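Local coordinates for protein dihydropyrimidinase (PDB 3SFW) that hydrolyses the cyclic amide bond of dihydropyrimidines, opening the ring, probably with water activated at a two-zinc centre, at residues G339-D344 against Y415-G420. Numbering follows the deposited sequence.
Sequences GPIIED and YNPFEG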
ATOM      1  N   GLY A 339      24.853  -6.410 -21.832  1.00 14.32           N
ATOM      2  CA  GLY A 339      25.728  -7.505 -21.341  1.00 10.50           C
ATOM      3  C   GLY A 339      25.611  -8.816 -22.107  1.00 11.88           C
ATOM      4  O   GLY A 339      24.631  -9.013 -22.853  1.00 14.03           O
ATOM      5  N   PRO A 340      26.600  -9.736 -21.948  1.00 11.26           N
ATOM      6  CA  PRO A 340      26.542 -11.049 -22.566  1.00 12.84           C
ATOM      7  C   PRO A 340      25.916 -12.035 -21.638  1.00 13.02           C
ATOM      8  O   PRO A 340      26.583 -12.562 -20.733  1.00 12.99           O
ATOM      9  CB  PRO A 340      28.041 -11.417 -22.836  1.00 13.56           C
ATOM     10  CG  PRO A 340      28.862 -10.188 -22.321  1.00 14.51           C
ATOM     11  CD  PRO A 340      27.910  -9.496 -21.313  1.00 12.44           C
ATOM     12  N   ILE A 341      24.615 -12.235 -21.820  1.00  9.43           N
ATOM     13  CA  ILE A 341      23.803 -12.930 -20.837  1.00 11.61           C
ATOM     14  C   ILE A 341      23.112 -14.198 -21.426  1.00 12.68           C
ATOM     15  O   ILE A 341      22.604 -15.049 -20.684  1.00 11.69           O
ATOM     16  CB  ILE A 341      22.700 -11.942 -20.274  1.00  8.94           C
ATOM     17  CG1 ILE A 341      23.272 -10.577 -19.893  1.00 10.46           C
ATOM     18  CG2 ILE A 341      21.955 -12.583 -19.046  1.00 13.40           C
ATOM     19  CD1 ILE A 341      24.329 -10.658 -18.739  1.00 10.27           C
ATOM     20  N   ILE A 342      23.075 -14.329 -22.744  1.00 11.37           N
ATOM     21  CA  ILE A 342      22.199 -15.373 -23.328  1.00 11.31           C
ATOM     22  C   ILE A 342      22.567 -16.795 -22.877  1.00 11.94           C
ATOM     23  O   ILE A 342      21.691 -17.643 -22.672  1.00 11.49           O
ATOM     24  CB  ILE A 342      22.112 -15.251 -24.851  1.00  9.54           C
ATOM     25  CG1 ILE A 342      20.825 -15.909 -25.377  1.00 11.43           C
ATOM     26  CG2 ILE A 342      23.384 -15.873 -25.555  1.00 10.25           C
ATOM     27  CD1 ILE A 342      20.589 -15.547 -26.903  1.00 11.14           C
ATOM     28  N   GLU A 343      23.866 -17.065 -22.720  1.00  8.70           N
ATOM     29  CA  GLU A 343      24.288 -18.423 -22.563  1.00 10.21           C
ATOM     30  C   GLU A 343      24.081 -18.959 -21.139  1.00 13.88           C
ATOM     31  O   GLU A 343      23.784 -20.143 -20.944  1.00 15.53           O
ATOM     32  CB  GLU A 343      25.765 -18.543 -22.935  1.00  8.98           C
ATOM     33  CG  GLU A 343      26.246 -19.998 -22.931  1.00 11.13           C
ATOM     34  CD  GLU A 343      27.569 -20.183 -23.672  1.00 13.88           C
ATOM     35  OE1 GLU A 343      28.014 -19.250 -24.382  1.00 15.48           O
ATOM     36  OE2 GLU A 343      28.148 -21.288 -23.551  1.00 14.93           O
ATOM     37  N   ASP A 344      24.131 -18.071 -20.161  1.00 13.12           N
ATOM     38  CA  ASP A 344      24.128 -18.524 -18.754  1.00 10.00           C
ATOM     39  C   ASP A 344      22.783 -18.413 -18.061  1.00 12.58           C
ATOM     40  O   ASP A 344      22.636 -18.825 -16.866  1.00 12.63           O
ATOM     41  CB  ASP A 344      25.239 -17.847 -17.985  1.00 10.02           C
ATOM     42  CG  ASP A 344      26.589 -18.180 -18.569  1.00 14.97           C
ATOM     43  OD1 ASP A 344      26.861 -19.401 -18.777  1.00 13.92           O
ATOM     44  OD2 ASP A 344      27.302 -17.231 -18.941  1.00 13.37           O
ATOM     45  N   TYR A 415      34.501 -11.321 -22.900  1.00 14.05           N
ATOM     46  CA  TYR A 415      34.429 -11.454 -21.452  1.00 12.46           C
ATOM     47  C   TYR A 415      33.107 -12.064 -21.098  1.00 14.31           C
ATOM     48  O   TYR A 415      32.180 -12.114 -21.924  1.00 12.96           O
ATOM     49  CB  TYR A 415      34.610 -10.089 -20.710  1.00 14.44           C
ATOM     50  CG  TYR A 415      33.415  -9.146 -20.773  1.00 12.69           C
ATOM     51  CD1 TYR A 415      33.154  -8.399 -21.909  1.00 10.50           C
ATOM     52  CD2 TYR A 415      32.493  -9.092 -19.716  1.00 13.29           C
ATOM     53  CE1 TYR A 415      32.038  -7.583 -22.012  1.00 10.60           C
ATOM     54  CE2 TYR A 415      31.408  -8.245 -19.756  1.00 12.48           C
ATOM     55  CZ  TYR A 415      31.184  -7.480 -20.916  1.00 11.05           C
ATOM     56  OH  TYR A 415      30.086  -6.671 -20.996  1.00 14.15           O
ATOM     57  N   ASN A 416      33.028 -12.533 -19.861  1.00 14.09           N
ATOM     58  CA  ASN A 416      31.744 -13.010 -19.328  1.00 13.14           C
ATOM     59  C   ASN A 416      31.518 -12.313 -18.001  1.00 14.35           C
ATOM     60  O   ASN A 416      32.415 -12.318 -17.129  1.00 15.16           O
ATOM     61  CB  ASN A 416      31.834 -14.511 -19.146  1.00 13.80           C
ATOM     62  CG  ASN A 416      30.488 -15.139 -18.811  1.00 15.99           C
ATOM     63  OD1 ASN A 416      29.887 -14.805 -17.791  1.00 13.98           O
ATOM     64  ND2 ASN A 416      30.011 -16.031 -19.683  1.00 12.94           N
ATOM     65  N   PRO A 417      30.360 -11.647 -17.838  1.00 14.51           N
ATOM     66  CA  PRO A 417      30.141 -10.883 -16.602  1.00 14.85           C
ATOM     67  C   PRO A 417      29.996 -11.754 -15.360  1.00 12.01           C
ATOM     68  O   PRO A 417      30.113 -11.250 -14.246  1.00 13.92           O
ATOM     69  CB  PRO A 417      28.840 -10.094 -16.885  1.00 14.80           C
ATOM     70  CG  PRO A 417      28.089 -11.015 -17.889  1.00 13.24           C
ATOM     71  CD  PRO A 417      29.179 -11.664 -18.734  1.00 11.26           C
ATOM     72  N   PHE A 418      29.770 -13.052 -15.561  1.00 13.13           N
ATOM     73  CA  PHE A 418      29.747 -14.006 -14.491  1.00 12.90           C
ATOM     74  C   PHE A 418      31.075 -14.758 -14.293  1.00 14.19           C
ATOM     75  O   PHE A 418      31.101 -15.807 -13.665  1.00 16.14           O
ATOM     76  CB  PHE A 418      28.586 -15.017 -14.708  1.00 13.10           C
ATOM     77  CG  PHE A 418      27.274 -14.348 -15.021  1.00 10.90           C
ATOM     78  CD1 PHE A 418      26.614 -13.589 -14.046  1.00 10.44           C
ATOM     79  CD2 PHE A 418      26.733 -14.387 -16.342  1.00 12.86           C
ATOM     80  CE1 PHE A 418      25.378 -12.915 -14.343  1.00 10.91           C
ATOM     81  CE2 PHE A 418      25.514 -13.719 -16.637  1.00 14.73           C
ATOM     82  CZ  PHE A 418      24.837 -12.994 -15.653  1.00 13.00           C
ATOM     83  N   GLU A 419      32.153 -14.231 -14.863  1.00 13.28           N
ATOM     84  CA  GLU A 419      33.473 -14.846 -14.744  1.00 12.70           C
ATOM     85  C   GLU A 419      33.764 -15.332 -13.319  1.00 14.70           C
ATOM     86  O   GLU A 419      33.732 -14.558 -12.367  1.00 12.97           O
ATOM     87  CB  GLU A 419      34.540 -13.862 -15.215  1.00 14.52           C
ATOM     88  CG  GLU A 419      35.945 -14.527 -15.347  1.00 15.76           C
ATOM     89  CD  GLU A 419      36.002 -15.526 -16.468  1.00 17.16           C
ATOM     90  OE1 GLU A 419      35.434 -15.227 -17.562  1.00 15.85           O
ATOM     91  OE2 GLU A 419      36.708 -16.567 -16.292  1.00 16.96           O
ATOM     92  N   GLY A 420      34.142 -16.594 -13.208  1.00 14.30           N
ATOM     93  CA  GLY A 420      34.511 -17.193 -11.898  1.00 16.79           C
ATOM     94  C   GLY A 420      33.343 -17.719 -11.080  1.00 20.11           C
ATOM     95  O   GLY A 420      33.549 -18.323 -10.035  1.00 19.15           O
TER
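A type I beta turn from Asn416 to Glu419, in the loop between strands 393-403 and 422-432, packs here against the loop that carries Pro340, Ile341 and Asp344 up to helix 345-354. The polar link is made by Asn416, whose ND2 donates to Asp344 OD2 at 3.1 Å, almost straight at 172°. The nitrogen meets that oxygen nearly along its C-O axis, and the oxygen lies in the amide plane although the carboxylate as a whole is twisted 48° from it. With CG anti to the backbone N (chi1 -171°), OD1 is brought to the backbone N two residues on: Asn416 OD1 accepts from Phe418 N at 2.8 Å, an Asx turn. Because OD1 takes a backbone N-H while ND2 gives to a carboxylate, the flip of this buried amide is settled; ND2 has a second partner in His409 ND1. Replacing Asn416 by alanine would probably leave Asp344 OD2 and the Phe418 N-H each without this partner.

The TIM-barrel fold of the amidohydrolase family probably includes the Pro340 loop, which follows helix 321-325. The Ile341 side chain is about 10 Å from a zinc ion, and the Ile341 N is hydrogen-bonded to His316 ND1, next to the zinc ligand Asp315. The apolar half of the contact is built on Pro340. Its CG sits over one face of the Tyr415 ring, 4.2 Å from the centroid, a CH-pi contact, while the phenol OH is hydrogen-bonded to Lys284 O. On the turn side, Pro340 CD meets Pro417 CD at 3.6 Å, the two prolines lying alongside and running opposite ways. Ile341 CD1 then reaches both Pro417 CG and Phe418 CE2, each at 3.9 Å. Phe418 turns the edge of its ring to Asp344, CD2 lying 3.9 Å from OD2.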